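Local coordinates for protein thiosulfate sulfurtransferase TUM1 (PDB 3UTN) that transfers persulfide sulfur from NFS1 to UBA4 for the 2-thiolation of wobble uridine in tRNAs, and also acts as a thiosulfate sulfurtransferase, at residues H93-M105 and S127-H139. Numbering follows the deposited sequence.
Sequences HMFPTKKVFDDAM and SPRCAWTLGVMGH
Phe95 and Met137 bury more surface here than any other residues, and the sulfur of Met137 lies at the edge of the Phe95 ring: SD is 3.4 Å from Phe95 CE2, in the ring plane, a Met-aromatic contact. Phe95 holds CG anti to its own backbone nitrogen (chi1 -159°), which carries the ring across helix 127-136. There its CZ presses on Val136 CG1, and CE1 rests near the backbone CA of Thr133. The same ring turns an edge to the face of Trp132 in an offset T-shaped pair, planes at 78°. A flat ring suits this place because its rim can touch Trp132, Val136 and Met137 at separate atoms while Pro96 CD lies on a face.

Both segments belong to the first rhodanese domain, an alpha/beta fold in which helix 127-136 packs on the central parallel sheet, Leu134 touching strands 115-119 and 141-145. A Schellman motif ends that helix, with Gly138 at C-prime, where positive phi favours glycine. Here the backbone sets Met137 CB over the face of Phe101, 3.3 Å from the ring centroid; CG follows across the ring, and bends at chi2 and chi3 carry SD toward Phe95 and CE to 3.5 Å from Lys98 CA. Met105 CG covers the opposite face of Phe101, and Leu134 CD2 meets its edge 3.5 Å from CZ. A serine in place of Phe101 would probably open a gap between Met137 and Met105 and leave Leu134 CD2 without its aromatic neighbour.

At the other end, Arg129 NH2 lies 2.7 Å from His93 O, at a poor angle for bonding, and Trp132 CZ3 lies over the centre of a guanidinium face. An arginine suits this place because its cation reaches Asp307 with NH1; Asp307 also accepts from Phe95 N, tying both segments to the domain that carries the persulfide-forming Cys282.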
loop_
_atom_site.group_PDB
_atom_site.type_symbol
_atom_site.label_atom_id
_atom_site.label_comp_id
_atom_site.label_asym_id
_atom_site.label_seq_id
_atom_site.Cartn_x
_atom_site.Cartn_y
_atom_site.Cartn_z
ATOM N N HIS A 93 11.050 0.912 2.796
ATOM C CA HIS A 93 9.898 1.185 1.943
ATOM C C HIS A 93 9.479 2.610 1.952
ATOM O O HIS A 93 8.288 2.916 1.985
ATOM C CB HIS A 93 8.733 0.304 2.350
ATOM C CG HIS A 93 9.062 -1.155 2.323
ATOM N ND1 HIS A 93 9.511 -1.768 1.215
ATOM C CD2 HIS A 93 9.008 -2.122 3.315
ATOM C CE1 HIS A 93 9.733 -3.061 1.483
ATOM N NE2 HIS A 93 9.425 -3.279 2.770
ATOM N N MET A 94 10.463 3.497 1.931
ATOM C CA MET A 94 10.181 4.906 1.895
ATOM C C MET A 94 9.821 5.273 0.486
ATOM O O MET A 94 10.409 4.771 -0.470
ATOM C CB MET A 94 11.364 5.723 2.396
ATOM C CG MET A 94 11.576 5.563 3.890
ATOM S SD MET A 94 10.042 5.748 4.811
ATOM C CE MET A 94 9.751 7.505 4.599
ATOM N N PHE A 95 8.834 6.141 0.374
ATOM C CA PHE A 95 8.314 6.534 -0.906
ATOM C C PHE A 95 9.444 6.928 -1.835
ATOM O O PHE A 95 10.365 7.633 -1.419
ATOM C CB PHE A 95 7.358 7.695 -0.742
ATOM C CG PHE A 95 6.420 7.832 -1.880
ATOM C CD1 PHE A 95 5.310 7.006 -1.967
ATOM C CD2 PHE A 95 6.663 8.747 -2.886
ATOM C CE1 PHE A 95 4.442 7.111 -3.029
ATOM C CE2 PHE A 95 5.800 8.853 -3.956
ATOM C CZ PHE A 95 4.695 8.032 -4.032
ATOM N N PRO A 96 9.393 6.458 -3.092
ATOM C CA PRO A 96 10.498 6.784 -3.971
ATOM C C PRO A 96 10.549 8.265 -4.276
ATOM O O PRO A 96 9.537 8.961 -4.192
ATOM C CB PRO A 96 10.181 5.999 -5.249
ATOM C CG PRO A 96 8.710 5.792 -5.213
ATOM C CD PRO A 96 8.398 5.598 -3.757
ATOM N N THR A 97 11.738 8.736 -4.614
ATOM C CA THR A 97 11.890 10.061 -5.167
ATOM C C THR A 97 11.235 10.062 -6.537
ATOM O O THR A 97 11.092 9.009 -7.181
ATOM C CB THR A 97 13.372 10.430 -5.330
ATOM O OG1 THR A 97 13.978 9.534 -6.268
ATOM C CG2 THR A 97 14.107 10.338 -3.997
ATOM N N LYS A 98 10.829 11.249 -6.971
ATOM C CA LYS A 98 10.301 11.457 -8.303
ATOM C C LYS A 98 11.172 10.761 -9.345
ATOM O O LYS A 98 10.656 10.063 -10.220
ATOM C CB LYS A 98 10.226 12.952 -8.591
ATOM C CG LYS A 98 9.463 13.322 -9.846
ATOM C CD LYS A 98 9.827 14.735 -10.275
ATOM C CE LYS A 98 8.983 15.188 -11.452
ATOM N NZ LYS A 98 9.069 14.223 -12.582
ATOM N N LYS A 99 12.490 10.938 -9.226
ATOM C CA LYS A 99 13.437 10.387 -10.192
ATOM C C LYS A 99 13.457 8.862 -10.179
ATOM O O LYS A 99 13.311 8.237 -11.223
ATOM C CB LYS A 99 14.844 10.953 -9.977
ATOM C CG LYS A 99 15.941 10.149 -10.662
ATOM C CD LYS A 99 17.164 10.987 -10.990
ATOM C CE LYS A 99 17.183 11.372 -12.462
ATOM N NZ LYS A 99 17.400 10.188 -13.342
ATOM N N VAL A 100 13.631 8.269 -9.002
ATOM C CA VAL A 100 13.586 6.816 -8.875
ATOM C C VAL A 100 12.266 6.311 -9.448
ATOM O O VAL A 100 12.246 5.363 -10.223
ATOM C CB VAL A 100 13.793 6.356 -7.417
ATOM C CG1 VAL A 100 13.326 4.920 -7.212
ATOM C CG2 VAL A 100 15.261 6.490 -7.037
ATOM N N PHE A 101 11.171 6.977 -9.103
ATOM C CA PHE A 101 9.886 6.568 -9.618
ATOM C C PHE A 101 9.815 6.662 -11.135
ATOM O O PHE A 101 9.479 5.692 -11.798
ATOM C CB PHE A 101 8.753 7.373 -9.018
ATOM C CG PHE A 101 7.422 6.964 -9.542
ATOM C CD1 PHE A 101 6.788 5.836 -9.031
ATOM C CD2 PHE A 101 6.821 7.672 -10.580
ATOM C CE1 PHE A 101 5.560 5.442 -9.523
ATOM C CE2 PHE A 101 5.592 7.279 -11.073
ATOM C CZ PHE A 101 4.962 6.161 -10.544
ATOM N N ASP A 102 10.126 7.838 -11.674
ATOM C CA ASP A 102 10.082 8.057 -13.113
ATOM C C ASP A 102 10.996 7.099 -13.844
ATOM O O ASP A 102 10.608 6.525 -14.857
ATOM C CB ASP A 102 10.455 9.496 -13.447
ATOM C CG ASP A 102 9.400 10.472 -13.013
ATOM O OD1 ASP A 102 8.297 10.019 -12.629
ATOM O OD2 ASP A 102 9.672 11.688 -13.045
ATOM N N ASP A 103 12.203 6.926 -13.314
ATOM C CA ASP A 103 13.173 6.015 -13.900
ATOM C C ASP A 103 12.629 4.611 -13.893
ATOM O O ASP A 103 12.727 3.911 -14.888
ATOM C CB ASP A 103 14.506 6.086 -13.159
ATOM C CG ASP A 103 15.246 7.376 -13.442
ATOM O OD1 ASP A 103 14.793 8.119 -14.333
ATOM O OD2 ASP A 103 16.262 7.651 -12.773
ATOM N N ALA A 104 12.031 4.220 -12.772
ATOM C CA ALA A 104 11.400 2.918 -12.665
ATOM C C ALA A 104 10.337 2.779 -13.740
ATOM O O ALA A 104 10.362 1.836 -14.521
ATOM C CB ALA A 104 10.793 2.738 -11.288
ATOM N N MET A 105 9.418 3.738 -13.788
ATOM C CA MET A 105 8.350 3.725 -14.775
ATOM C C MET A 105 8.923 3.664 -16.177
ATOM O O MET A 105 8.474 2.877 -17.008
ATOM C CB MET A 105 7.477 4.962 -14.634
ATOM C CG MET A 105 6.707 5.044 -13.339
ATOM S SD MET A 105 5.781 3.541 -13.004
ATOM C CE MET A 105 6.885 2.730 -11.853
ATOM N N SER A 127 0.634 -4.457 -3.266
ATOM C CA SER A 127 -0.022 -3.827 -4.390
ATOM C C SER A 127 -0.667 -2.504 -3.998
ATOM O O SER A 127 -0.558 -1.548 -4.748
ATOM C CB SER A 127 -1.022 -4.765 -5.057
ATOM O OG SER A 127 -1.989 -5.207 -4.136
ATOM N N PRO A 128 -1.305 -2.423 -2.809
ATOM C CA PRO A 128 -1.882 -1.129 -2.477
ATOM C C PRO A 128 -0.795 -0.079 -2.390
ATOM O O PRO A 128 -0.950 1.004 -2.937
ATOM C CB PRO A 128 -2.517 -1.367 -1.106
ATOM C CG PRO A 128 -2.770 -2.833 -1.065
ATOM C CD PRO A 128 -1.573 -3.408 -1.747
ATOM N N ARG A 129 0.301 -0.416 -1.717
ATOM C CA ARG A 129 1.451 0.460 -1.634
ATOM C C ARG A 129 1.848 0.906 -3.024
ATOM O O ARG A 129 2.087 2.083 -3.267
ATOM C CB ARG A 129 2.622 -0.277 -0.998
ATOM C CG ARG A 129 3.924 0.483 -1.093
ATOM C CD ARG A 129 3.933 1.576 -0.051
ATOM N NE ARG A 129 5.056 2.473 -0.229
ATOM C CZ ARG A 129 5.464 3.331 0.693
ATOM N NH1 ARG A 129 4.844 3.387 1.859
ATOM N NH2 ARG A 129 6.495 4.123 0.451
ATOM N N CYS A 130 1.921 -0.058 -3.930
ATOM C CA CYS A 130 2.307 0.216 -5.289
ATOM C C CYS A 130 1.277 1.065 -6.023
ATOM O O CYS A 130 1.626 2.071 -6.630
ATOM C CB CYS A 130 2.518 -1.079 -6.037
ATOM S SG CYS A 130 2.716 -0.764 -7.787
ATOM N N ALA A 131 0.014 0.652 -5.975
ATOM C CA ALA A 131 -1.055 1.408 -6.623
ATOM C C ALA A 131 -1.019 2.826 -6.091
ATOM O O ALA A 131 -1.088 3.802 -6.834
ATOM C CB ALA A 131 -2.404 0.773 -6.345
ATOM N N TRP A 132 -0.873 2.919 -4.783
ATOM C CA TRP A 132 -0.829 4.187 -4.121
ATOM C C TRP A 132 0.364 4.984 -4.556
ATOM O O TRP A 132 0.231 6.153 -4.858
ATOM C CB TRP A 132 -0.829 3.938 -2.647
ATOM C CG TRP A 132 -0.568 5.134 -1.817
ATOM C CD1 TRP A 132 -1.449 6.155 -1.489
ATOM C CD2 TRP A 132 0.669 5.454 -1.139
ATOM N NE1 TRP A 132 -0.843 7.066 -0.676
ATOM C CE2 TRP A 132 0.429 6.705 -0.427
ATOM C CE3 TRP A 132 1.914 4.858 -1.062
ATOM C CZ2 TRP A 132 1.408 7.312 0.324
ATOM C CZ3 TRP A 132 2.894 5.479 -0.292
ATOM C CH2 TRP A 132 2.645 6.679 0.375
ATOM N N THR A 133 1.524 4.343 -4.619
ATOM C CA THR A 133 2.741 4.998 -5.096
ATOM C C THR A 133 2.548 5.552 -6.502
ATOM O O THR A 133 2.861 6.709 -6.771
ATOM C CB THR A 133 3.928 4.031 -5.081
ATOM O OG1 THR A 133 4.126 3.581 -3.744
ATOM C CG2 THR A 133 5.200 4.717 -5.585
ATOM N N LEU A 134 2.030 4.714 -7.390
ATOM C CA LEU A 134 1.704 5.135 -8.740
ATOM C C LEU A 134 0.772 6.326 -8.714
ATOM O O LEU A 134 1.026 7.330 -9.366
ATOM C CB LEU A 134 1.057 3.989 -9.506
ATOM C CG LEU A 134 1.987 2.802 -9.720
ATOM C CD1 LEU A 134 1.182 1.642 -10.262
ATOM C CD2 LEU A 134 3.122 3.173 -10.661
ATOM N N GLY A 135 -0.297 6.202 -7.937
ATOM C CA GLY A 135 -1.265 7.274 -7.770
ATOM C C GLY A 135 -0.634 8.508 -7.171
ATOM O O GLY A 135 -0.822 9.605 -7.680
ATOM N N VAL A 136 0.130 8.333 -6.095
ATOM C CA VAL A 136 0.757 9.471 -5.433
ATOM C C VAL A 136 1.676 10.174 -6.408
ATOM O O VAL A 136 1.727 11.393 -6.449
ATOM C CB VAL A 136 1.527 9.072 -4.167
ATOM C CG1 VAL A 136 2.353 10.239 -3.644
ATOM C CG2 VAL A 136 0.558 8.620 -3.097
ATOM N N MET A 137 2.367 9.385 -7.219
ATOM C CA MET A 137 3.257 9.928 -8.216
ATOM C C MET A 137 2.505 10.449 -9.424
ATOM O O MET A 137 3.101 10.722 -10.458
ATOM C CB MET A 137 4.286 8.886 -8.621
ATOM C CG MET A 137 5.369 8.683 -7.583
ATOM S SD MET A 137 6.040 10.250 -6.998
ATOM C CE MET A 137 6.812 10.901 -8.477
ATOM N N GLY A 138 1.193 10.582 -9.277
ATOM C CA GLY A 138 0.373 11.288 -10.241
ATOM C C GLY A 138 0.080 10.493 -11.483
ATOM O O GLY A 138 -0.312 11.055 -12.503
ATOM N N HIS A 139 0.267 9.182 -11.426
ATOM C CA HIS A 139 -0.093 8.405 -12.583
ATOM C C HIS A 139 -1.576 8.484 -12.750
ATOM O O HIS A 139 -2.314 8.218 -11.808
ATOM C CB HIS A 139 0.376 6.973 -12.510
ATOM C CG HIS A 139 0.257 6.273 -13.823
ATOM N ND1 HIS A 139 1.202 6.352 -14.756
ATOM C CD2 HIS A 139 -0.778 5.533 -14.369
ATOM C CE1 HIS A 139 0.823 5.660 -15.835
ATOM N NE2 HIS A 139 -0.391 5.162 -15.600
HETATM O O HOH W 1 8.373 2.344 -1.047
#